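Local coordinates for protein Agap007691-pb (Anopheles gambiae, PDB 5C98) that is of unknown function but belongs to the serpin family, whose members are generally assigned serine-protease inhibitor activity, at residues A[214-219]-A[272-277]; A[225-230]-A[344-349]; A[277-282]-A[352-357]. All blocks are in the same frame, centred on the assembly; numbering follows the deposited sequence. Where two conformers were deposited one is given.

Contact 1: A[214-219]-A[272-277]; sequences VRRCLH and CWTDLK
Val214 and Cys272 form an antiparallel, hydrogen-bonded strand pair. It joins strand 204-219 to strand 270-287 in the serpin fold. Val214 N donates to Cys272 O at 3.1 Å, and Cys272 N returns the bond to Val214 O at 2.9 Å. Both bonds are bent, and in both the donor stands above the carbonyl plane. Pairing continues beyond these two residues, through Arg216 with Gln270 and Thr274 with Ala212. The two segments themselves diverge from the single Val214-Cys272 bridge, with their directions 82° apart.

Cys272 O has a second donor. Thr274 OG1 reaches it at 2.9 Å, from the face of the carbonyl plane opposite to Val214 N. The same OG1 lies 3.4 Å from Val214 CG2, where the two side chains cross at about a right angle.

Arg216 covers the cysteine. Its chain bends at chi2 (88°) and runs back beside Cys272, with Arg216 CG 3.7 Å from Cys272 CB. Cys272 CB then sits over one face of the guanidinium, toward its rim. The guanidinium also makes a cation-pi contact with Phe346.

Two donors on opposite faces satisfy the carbonyl oxygen of buried Cys272 and probably limit its tilt. Arg216 meets Cys272 with its aliphatic stem and the flat of its guanidinium, so this part of the contact is van der Waals packing, not ionic pairing.

Contact 2: A[225-230]-A[344-349]; sequences KVVDMP and SEFEFH
Strand 225-230 crosses strand 346-349 at 90°, with 8.4 Å between the axes, so they pack across each other and do not pair as strands. Val227 and Phe348 approach from opposite directions. Val227 CG2 lies over the Phe348 ring in a CH-pi contact, 3.6 Å from the ring centroid and 16° off the normal. Val227 CG1 reaches the same ring near its root, 3.5 Å from Phe348 CD2. Both branches of the valine therefore press on one aromatic ring. The backbone of Lys225 lines the edge of that ring, with Lys225 O 3.7 Å from Phe348 CE2.

Lys225 is extended beyond CG. Its stem slides past Phe346 in the opposite direction, and Lys225 CD comes to 3.8 Å from Phe346 CZ. Phe346 CG is anti to the backbone N (chi1 -172°), which carries the ring inward to the lysine stem. Val227 CG1 meets the edge of the Phe346 ring more loosely.

The extended lysine brings NZ to the backbone of the other strand. Lys225 NZ donates to Glu347 O at 2.9 Å, from above the carbonyl plane. NZ also donates to a water, 3.0 Å away, which accepts from His349 N as well. The ammonium thus holds Glu347 directly and His349 through the water.

Phe348 packs on to Leu276 and Leu243, which extend the apolar layer. Such crossed packing of two sheet layers is typical of the serpin fold, whose B and C sheets meet in this region.

Contact 3: A[277-282]-A[352-357]; sequences KLPKFF and RPFMFL
The Phe281 ring receives the edge of Phe354 on one face. This is a T-shaped pair, with centroids 5.4 Å apart and planes at 76°. Phe354 CZ leads the approach. It stands over the Phe281 face toward the rim, 3.8 Å from Phe281 CE1. Pro279 O lies in the plane of Phe281, at the ring edge. Around Phe354, Phe281 CE1 and Pro279 CG are both at the edge, and Pro279 CG is 4.0 Å from Phe354 CE2.

Phe281 CG takes the crowded position between its backbone N and carbonyl carbon (chi1 77°). Phe354 does the same (chi1 58°). So placed, the two rings meet from opposite directions. They bridge backbones that stay far apart: the nearest CA atoms, those of Leu278 and Arg352, are 9.6 Å from each other.

The contact belongs to the buried core of the serpin fold. It joins the bend in strand 270-287 to strand 354-360, a strand of the B sheet in serpin terms. Every touching residue is buried and all the side-chain contacts are apolar.

Leu278 crosses Phe354 at about a right angle, and its CD1 lies 4.0 Å from Phe354 CZ. The pyrrolidine of Pro279 slides past the same ring. Phe356, two residues along the strand from Phe354, adds a looser touch, with its CE2 4.3 Å from Phe281 CE2. Phe281 also meets the ring of Phe372, on the neighbouring strand 366-372.

In the fold
Contacts 1 and 2 interlock, with centres about 2 Å apart. Strands 204-219 and 224-230 are paired neighbours, as are 270-287 and 346-349. Asp275 OD1 lies 2.5 Å from His349 NE2, a probable hydrogen bond, and Trp273 O is 2.7 Å from Glu345 N, also a probable bond. Contact 3 lies farther along strand 270-287, with its centre about 14 Å from that of contact 1 and about 12 Å from that of contact 2. Lys277 is common to contacts 1 and 3. Its N is 3.0 Å from Phe348 O, a probable bond to contact 2. Residues 335-343, just before segment 344-349, are not modelled; in serpins the reactive-centre loop occupies this region.

Contact 1: A[214-219]-A[272-277]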
loop_
_atom_site.group_PDB
_atom_site.type_symbol
_atom_site.label_atom_id
_atom_site.label_comp_id
_atom_site.label_asym_id
_atom_site.label_seq_id
_atom_site.Cartn_x
_atom_site.Cartn_y
_atom_site.Cartn_z
ATOM N N VAL A 214 7.972 -17.565 16.876
ATOM C CA VAL A 214 7.849 -16.901 15.584
ATOM C C VAL A 214 9.007 -17.290 14.674
ATOM O O VAL A 214 10.124 -17.571 15.118
ATOM C CB VAL A 214 7.773 -15.359 15.711
ATOM C CG1 VAL A 214 6.448 -14.929 16.317
ATOM C CG2 VAL A 214 8.963 -14.815 16.516
ATOM N N ARG A 215 8.741 -17.250 13.377
ATOM C CA ARG A 215 9.786 -17.387 12.374
ATOM C C ARG A 215 10.712 -16.171 12.412
ATOM O O ARG A 215 10.261 -15.020 12.393
ATOM C CB ARG A 215 9.136 -17.516 11.001
ATOM C CG ARG A 215 8.472 -18.868 10.795
ATOM C CD ARG A 215 7.603 -18.931 9.567
ATOM N NE ARG A 215 8.337 -18.817 8.313
ATOM C CZ ARG A 215 9.086 -19.783 7.788
ATOM N NH1 ARG A 215 9.259 -20.935 8.434
ATOM N NH2 ARG A 215 9.684 -19.590 6.617
ATOM N N ARG A 216 12.015 -16.427 12.458
ATOM C CA ARG A 216 12.995 -15.375 12.644
ATOM C C ARG A 216 14.273 -15.752 11.911
ATOM O O ARG A 216 14.539 -16.929 11.650
ATOM C CB ARG A 216 13.299 -15.178 14.130
ATOM C CG ARG A 216 14.076 -16.334 14.798
ATOM C CD ARG A 216 15.582 -16.193 14.688
ATOM N NE ARG A 216 16.280 -17.303 15.339
ATOM C CZ ARG A 216 16.539 -18.474 14.756
ATOM N NH1 ARG A 216 16.182 -18.701 13.498
ATOM N NH2 ARG A 216 17.173 -19.420 15.426
ATOM N N CYS A 217 15.067 -14.740 11.588
ATOM C CA CYS A 217 16.433 -14.975 11.139
ATOM C C CYS A 217 17.255 -13.707 11.292
ATOM O O CYS A 217 16.733 -12.612 11.509
ATOM C CB CYS A 217 16.493 -15.475 9.695
ATOM S SG CYS A 217 15.904 -14.300 8.456
ATOM N N LEU A 218 18.561 -13.883 11.239
ATOM C CA LEU A 218 19.460 -12.775 11.021
ATOM C C LEU A 218 19.737 -12.680 9.532
ATOM O O LEU A 218 19.709 -13.683 8.814
ATOM C CB LEU A 218 20.777 -13.017 11.750
ATOM C CG LEU A 218 20.750 -13.185 13.261
ATOM C CD1 LEU A 218 22.180 -13.359 13.812
ATOM C CD2 LEU A 218 20.076 -12.001 13.907
ATOM N N HIS A 219 20.001 -11.469 9.055
ATOM C CA HIS A 219 20.431 -11.281 7.669
ATOM C C HIS A 219 21.658 -10.374 7.698
ATOM O O HIS A 219 21.546 -9.147 7.754
ATOM C CB HIS A 219 19.334 -10.755 6.741
ATOM C CG HIS A 219 19.632 -11.017 5.302
ATOM N ND1 HIS A 219 20.749 -10.511 4.674
ATOM C CD2 HIS A 219 18.999 -11.784 4.383
ATOM C CE1 HIS A 219 20.776 -10.933 3.421
ATOM N NE2 HIS A 219 19.727 -11.710 3.221
ATOM N N CYS A 272 11.137 -19.975 16.305
ATOM C CA CYS A 272 12.028 -19.911 17.446
ATOM C C CYS A 272 11.345 -19.111 18.543
ATOM O O CYS A 272 10.703 -18.104 18.266
ATOM C CB CYS A 272 13.318 -19.228 16.992
ATOM S SG CYS A 272 14.490 -18.979 18.269
ATOM N N TRP A 273 11.462 -19.576 19.785
ATOM C CA TRP A 273 10.905 -18.817 20.895
ATOM C C TRP A 273 11.656 -17.496 21.007
ATOM O O TRP A 273 12.882 -17.486 21.178
ATOM C CB TRP A 273 10.986 -19.621 22.189
ATOM C CG TRP A 273 9.863 -20.619 22.303
ATOM C CD1 TRP A 273 9.963 -21.983 22.281
ATOM C CD2 TRP A 273 8.468 -20.321 22.431
ATOM N NE1 TRP A 273 8.718 -22.548 22.399
ATOM C CE2 TRP A 273 7.782 -21.552 22.493
ATOM C CE3 TRP A 273 7.732 -19.134 22.509
ATOM C CZ2 TRP A 273 6.396 -21.629 22.630
ATOM C CZ3 TRP A 273 6.357 -19.210 22.642
ATOM C CH2 TRP A 273 5.703 -20.450 22.701
ATOM N N THR A 274 10.924 -16.389 20.859
ATOM C CA THR A 274 11.527 -15.069 20.704
ATOM C C THR A 274 10.954 -14.111 21.726
ATOM O O THR A 274 9.735 -14.023 21.888
ATOM C CB THR A 274 11.221 -14.526 19.309
ATOM O OG1 THR A 274 11.798 -15.393 18.332
ATOM C CG2 THR A 274 11.774 -13.092 19.114
ATOM N N ASP A 275 11.835 -13.374 22.398
ATOM C CA ASP A 275 11.405 -12.289 23.265
ATOM C C ASP A 275 11.194 -11.074 22.380
ATOM O O ASP A 275 12.152 -10.493 21.856
ATOM C CB ASP A 275 12.427 -11.998 24.357
ATOM C CG ASP A 275 11.867 -11.078 25.398
ATOM O OD1 ASP A 275 11.961 -9.862 25.212
ATOM O OD2 ASP A 275 11.266 -11.579 26.376
ATOM N N LEU A 276 9.925 -10.744 22.172
ATOM C CA LEU A 276 9.507 -9.781 21.169
ATOM C C LEU A 276 8.987 -8.522 21.846
ATOM O O LEU A 276 8.129 -8.596 22.728
ATOM C CB LEU A 276 8.410 -10.420 20.312
ATOM C CG LEU A 276 7.784 -9.638 19.161
ATOM C CD1 LEU A 276 8.808 -9.300 18.126
ATOM C CD2 LEU A 276 6.674 -10.456 18.552
ATOM N N LYS A 277 9.489 -7.370 21.408
ATOM C CA LYS A 277 8.985 -6.074 21.811
ATOM C C LYS A 277 8.736 -5.251 20.565
ATOM O O LYS A 277 9.560 -5.240 19.656
ATOM C CB LYS A 277 9.932 -5.343 22.738
ATOM C CG LYS A 277 10.053 -6.021 24.082
ATOM C CD LYS A 277 10.896 -5.183 24.991
ATOM C CE LYS A 277 10.755 -5.581 26.440
ATOM N NZ LYS A 277 11.376 -4.549 27.318
#

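Contact 2: A[225-230]-A[344-349]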
loop_
_atom_site.group_PDB
_atom_site.type_symbol
_atom_site.label_atom_id
_atom_site.label_comp_id
_atom_site.label_asym_id
_atom_site.label_seq_id
_atom_site.Cartn_x
_atom_site.Cartn_y
_atom_site.Cartn_z
ATOM N N LYS A 225 17.870 -7.818 11.716
ATOM C CA LYS A 225 17.101 -8.933 12.242
ATOM C C LYS A 225 15.742 -8.965 11.558
ATOM O O LYS A 225 15.224 -7.934 11.120
ATOM C CB LYS A 225 16.872 -8.749 13.735
ATOM C CG LYS A 225 18.071 -8.935 14.606
ATOM C CD LYS A 225 17.708 -8.831 16.084
ATOM C CE LYS A 225 18.894 -9.100 16.945
ATOM N NZ LYS A 225 18.573 -8.980 18.388
ATOM N N VAL A 226 15.166 -10.161 11.449
ATOM C CA VAL A 226 13.890 -10.356 10.769
ATOM C C VAL A 226 12.998 -11.233 11.622
ATOM O O VAL A 226 13.435 -12.278 12.106
ATOM C CB VAL A 226 14.106 -11.043 9.415
ATOM C CG1 VAL A 226 12.828 -11.124 8.649
ATOM C CG2 VAL A 226 15.176 -10.313 8.621
ATOM N N VAL A 227 11.747 -10.836 11.779
ATOM C CA VAL A 227 10.712 -11.726 12.279
ATOM C C VAL A 227 9.524 -11.646 11.332
ATOM O O VAL A 227 9.225 -10.589 10.774
ATOM C CB VAL A 227 10.253 -11.386 13.717
ATOM C CG1 VAL A 227 11.342 -11.673 14.753
ATOM C CG2 VAL A 227 9.721 -9.954 13.811
ATOM N N ASP A 228 8.854 -12.758 11.129
ATOM C CA ASP A 228 7.626 -12.785 10.327
ATOM C C ASP A 228 6.473 -13.005 11.297
ATOM O O ASP A 228 6.349 -14.083 11.889
ATOM C CB ASP A 228 7.693 -13.872 9.255
ATOM C CG ASP A 228 6.888 -13.528 8.011
ATOM O OD1 ASP A 228 6.048 -12.590 8.058
ATOM O OD2 ASP A 228 7.099 -14.207 6.980
ATOM N N MET A 229 5.664 -11.961 11.494
ATOM C CA MET A 229 4.627 -11.915 12.511
ATOM C C MET A 229 3.286 -12.198 11.853
ATOM O O MET A 229 2.756 -11.327 11.146
ATOM C CB MET A 229 4.602 -10.537 13.159
ATOM C CG MET A 229 5.847 -10.290 14.004
ATOM S SD MET A 229 5.798 -8.709 14.827
ATOM C CE MET A 229 4.363 -8.884 15.880
ATOM N N PRO A 230 2.704 -13.368 12.032
ATOM C CA PRO A 230 1.481 -13.680 11.292
ATOM C C PRO A 230 0.257 -12.964 11.825
ATOM O O PRO A 230 0.107 -12.713 13.018
ATOM C CB PRO A 230 1.313 -15.194 11.494
ATOM C CG PRO A 230 2.022 -15.484 12.763
ATOM C CD PRO A 230 3.167 -14.495 12.859
ATOM N N SER A 344 13.176 -18.635 25.791
ATOM C CA SER A 344 13.354 -17.872 24.556
ATOM C C SER A 344 14.807 -17.922 24.081
ATOM O O SER A 344 15.736 -17.868 24.882
ATOM C CB SER A 344 12.911 -16.415 24.743
ATOM O OG SER A 344 14.020 -15.538 24.676
ATOM N N GLU A 345 14.983 -18.020 22.762
ATOM C CA GLU A 345 16.289 -18.216 22.139
ATOM C C GLU A 345 16.651 -17.122 21.137
ATOM O O GLU A 345 17.650 -17.254 20.416
ATOM C CB GLU A 345 16.311 -19.564 21.428
ATOM C CG GLU A 345 16.015 -20.731 22.336
ATOM C CD GLU A 345 16.237 -22.065 21.657
ATOM O OE1 GLU A 345 15.725 -22.246 20.533
ATOM O OE2 GLU A 345 16.928 -22.925 22.247
ATOM N N PHE A 346 15.862 -16.054 21.061
ATOM C CA PHE A 346 16.111 -14.959 20.138
ATOM C C PHE A 346 15.484 -13.740 20.790
ATOM O O PHE A 346 14.457 -13.861 21.457
ATOM C CB PHE A 346 15.483 -15.253 18.765
ATOM C CG PHE A 346 15.840 -14.258 17.695
ATOM C CD1 PHE A 346 17.158 -14.040 17.344
ATOM C CD2 PHE A 346 14.849 -13.569 17.010
ATOM C CE1 PHE A 346 17.490 -13.138 16.362
ATOM C CE2 PHE A 346 15.178 -12.661 16.013
ATOM C CZ PHE A 346 16.500 -12.451 15.693
ATOM N N GLU A 347 16.139 -12.589 20.672
ATOM C CA GLU A 347 15.564 -11.326 21.097
ATOM C C GLU A 347 15.295 -10.490 19.866
ATOM O O GLU A 347 16.147 -10.381 18.970
ATOM C CB GLU A 347 16.454 -10.564 22.095
ATOM C CG GLU A 347 16.324 -11.111 23.528
ATOM C CD GLU A 347 16.975 -10.252 24.616
ATOM O OE1 GLU A 347 17.182 -10.796 25.721
ATOM O OE2 GLU A 347 17.254 -9.052 24.394
ATOM N N PHE A 348 14.105 -9.907 19.823
ATOM C CA PHE A 348 13.750 -8.962 18.760
ATOM C C PHE A 348 13.028 -7.808 19.430
ATOM O O PHE A 348 11.822 -7.851 19.633
ATOM C CB PHE A 348 12.878 -9.636 17.706
ATOM C CG PHE A 348 12.617 -8.786 16.493
ATOM C CD1 PHE A 348 11.541 -7.922 16.431
ATOM C CD2 PHE A 348 13.439 -8.912 15.383
ATOM C CE1 PHE A 348 11.299 -7.204 15.290
ATOM C CE2 PHE A 348 13.207 -8.183 14.261
ATOM C CZ PHE A 348 12.132 -7.335 14.204
ATOM N N HIS A 349 13.776 -6.775 19.764
ATOM C CA HIS A 349 13.260 -5.599 20.456
ATOM C C HIS A 349 13.271 -4.438 19.480
ATOM O O HIS A 349 14.303 -3.802 19.255
ATOM C CB HIS A 349 14.080 -5.333 21.709
ATOM C CG HIS A 349 13.879 -6.360 22.766
ATOM N ND1 HIS A 349 14.539 -6.326 23.974
ATOM C CD2 HIS A 349 13.106 -7.471 22.796
ATOM C CE1 HIS A 349 14.159 -7.352 24.710
ATOM N NE2 HIS A 349 13.292 -8.064 24.016
HETATM O O HOH W 1 16.842 -6.859 19.534
#

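Contact 3: A[277-282]-A[352-357]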
loop_
_atom_site.group_PDB
_atom_site.type_symbol
_atom_site.label_atom_id
_atom_site.label_comp_id
_atom_site.label_asym_id
_atom_site.label_seq_id
_atom_site.Cartn_x
_atom_site.Cartn_y
_atom_site.Cartn_z
ATOM N N LYS A 277 9.489 -7.370 21.408
ATOM C CA LYS A 277 8.985 -6.074 21.811
ATOM C C LYS A 277 8.736 -5.251 20.565
ATOM O O LYS A 277 9.560 -5.240 19.656
ATOM C CB LYS A 277 9.932 -5.343 22.738
ATOM C CG LYS A 277 10.053 -6.021 24.082
ATOM C CD LYS A 277 10.896 -5.183 24.991
ATOM C CE LYS A 277 10.755 -5.581 26.440
ATOM N NZ LYS A 277 11.376 -4.549 27.318
ATOM N N LEU A 278 7.579 -4.580 20.530
ATOM C CA LEU A 278 7.143 -3.838 19.344
ATOM C C LEU A 278 6.267 -2.705 19.857
ATOM O O LEU A 278 5.420 -2.952 20.718
ATOM C CB LEU A 278 6.296 -4.768 18.457
ATOM C CG LEU A 278 5.810 -4.333 17.080
ATOM C CD1 LEU A 278 6.952 -4.342 16.078
ATOM C CD2 LEU A 278 4.701 -5.253 16.578
ATOM N N PRO A 279 6.408 -1.474 19.372
ATOM C CA PRO A 279 5.416 -0.456 19.745
ATOM C C PRO A 279 4.014 -0.860 19.312
ATOM O O PRO A 279 3.822 -1.512 18.283
ATOM C CB PRO A 279 5.889 0.802 19.007
ATOM C CG PRO A 279 6.733 0.304 17.910
ATOM C CD PRO A 279 7.370 -0.959 18.384
ATOM N N LYS A 280 3.023 -0.483 20.128
ATOM C CA LYS A 280 1.623 -0.590 19.723
ATOM C C LYS A 280 1.389 0.560 18.755
ATOM O O LYS A 280 1.167 1.692 19.173
ATOM C CB LYS A 280 0.712 -0.495 20.943
ATOM C CG LYS A 280 -0.726 -0.805 20.649
ATOM C CD LYS A 280 -1.598 -0.595 21.878
ATOM C CE LYS A 280 -3.068 -0.584 21.500
ATOM N NZ LYS A 280 -3.684 -1.933 21.575
ATOM N N PHE A 281 1.458 0.292 17.450
ATOM C CA PHE A 281 1.547 1.362 16.476
ATOM C C PHE A 281 0.490 1.193 15.403
ATOM O O PHE A 281 -0.102 0.124 15.219
ATOM C CB PHE A 281 2.954 1.460 15.797
ATOM C CG PHE A 281 3.212 0.428 14.725
ATOM C CD1 PHE A 281 3.626 -0.862 15.030
ATOM C CD2 PHE A 281 3.050 0.749 13.383
ATOM C CE1 PHE A 281 3.856 -1.804 14.059
ATOM C CE2 PHE A 281 3.295 -0.209 12.381
ATOM C CZ PHE A 281 3.679 -1.481 12.715
ATOM N N PHE A 282 0.267 2.288 14.698
ATOM C CA PHE A 282 -0.463 2.241 13.449
ATOM C C PHE A 282 0.248 3.162 12.474
ATOM O O PHE A 282 1.049 4.022 12.860
ATOM C CB PHE A 282 -1.911 2.671 13.629
ATOM C CG PHE A 282 -2.071 4.140 13.811
ATOM C CD1 PHE A 282 -1.867 4.725 15.039
ATOM C CD2 PHE A 282 -2.417 4.937 12.726
ATOM C CE1 PHE A 282 -2.021 6.086 15.198
ATOM C CE2 PHE A 282 -2.554 6.292 12.866
ATOM C CZ PHE A 282 -2.357 6.872 14.117
ATOM N N ARG A 352 13.732 0.918 17.526
ATOM C CA ARG A 352 14.306 1.867 16.592
ATOM C C ARG A 352 13.606 1.666 15.266
ATOM O O ARG A 352 12.899 0.665 15.086
ATOM C CB ARG A 352 15.818 1.679 16.439
ATOM C CG ARG A 352 16.272 0.311 16.290
ATOM C CD ARG A 352 17.800 0.254 16.534
ATOM N NE ARG A 352 18.328 -1.028 16.103
ATOM C CZ ARG A 352 18.243 -2.143 16.819
ATOM N NH1 ARG A 352 17.700 -2.125 18.040
ATOM N NH2 ARG A 352 18.723 -3.268 16.358
ATOM N N PRO A 353 13.722 2.612 14.345
ATOM C CA PRO A 353 12.929 2.566 13.113
ATOM C C PRO A 353 13.072 1.259 12.372
ATOM O O PRO A 353 14.171 0.702 12.246
ATOM C CB PRO A 353 13.482 3.733 12.294
ATOM C CG PRO A 353 13.895 4.720 13.375
ATOM C CD PRO A 353 14.476 3.876 14.464
ATOM N N PHE A 354 11.950 0.784 11.840
ATOM C CA PHE A 354 11.924 -0.492 11.156
ATOM C C PHE A 354 11.058 -0.393 9.911
ATOM O O PHE A 354 10.228 0.517 9.769
ATOM C CB PHE A 354 11.434 -1.617 12.088
ATOM C CG PHE A 354 10.052 -1.402 12.675
ATOM C CD1 PHE A 354 8.913 -1.765 12.001
ATOM C CD2 PHE A 354 9.919 -0.854 13.935
ATOM C CE1 PHE A 354 7.647 -1.560 12.596
ATOM C CE2 PHE A 354 8.678 -0.645 14.535
ATOM C CZ PHE A 354 7.543 -1.015 13.869
ATOM N N MET A 355 11.276 -1.333 9.006
ATOM C CA MET A 355 10.479 -1.508 7.803
ATOM C C MET A 355 9.575 -2.725 7.993
ATOM O O MET A 355 9.935 -3.692 8.679
ATOM C CB MET A 355 11.406 -1.731 6.590
ATOM C CG MET A 355 10.718 -2.072 5.277
ATOM S SD MET A 355 12.025 -2.199 4.010
ATOM C CE MET A 355 11.010 -2.585 2.587
ATOM N N PHE A 356 8.393 -2.679 7.377
ATOM C CA PHE A 356 7.488 -3.813 7.411
ATOM C C PHE A 356 6.977 -4.125 6.012
ATOM O O PHE A 356 6.867 -3.247 5.156
ATOM C CB PHE A 356 6.318 -3.578 8.392
ATOM C CG PHE A 356 5.465 -2.403 8.062
ATOM C CD1 PHE A 356 4.447 -2.495 7.139
ATOM C CD2 PHE A 356 5.673 -1.195 8.712
ATOM C CE1 PHE A 356 3.655 -1.369 6.841
ATOM C CE2 PHE A 356 4.886 -0.091 8.433
ATOM C CZ PHE A 356 3.890 -0.172 7.501
ATOM N N LEU A 357 6.672 -5.396 5.778
ATOM C CA LEU A 357 6.105 -5.875 4.518
ATOM C C LEU A 357 4.945 -6.791 4.853
ATOM O O LEU A 357 5.124 -7.775 5.581
ATOM C CB LEU A 357 7.129 -6.646 3.675
ATOM C CG LEU A 357 8.378 -5.847 3.331
ATOM C CD1 LEU A 357 9.457 -6.057 4.404
ATOM C CD2 LEU A 357 8.885 -6.268 2.009
#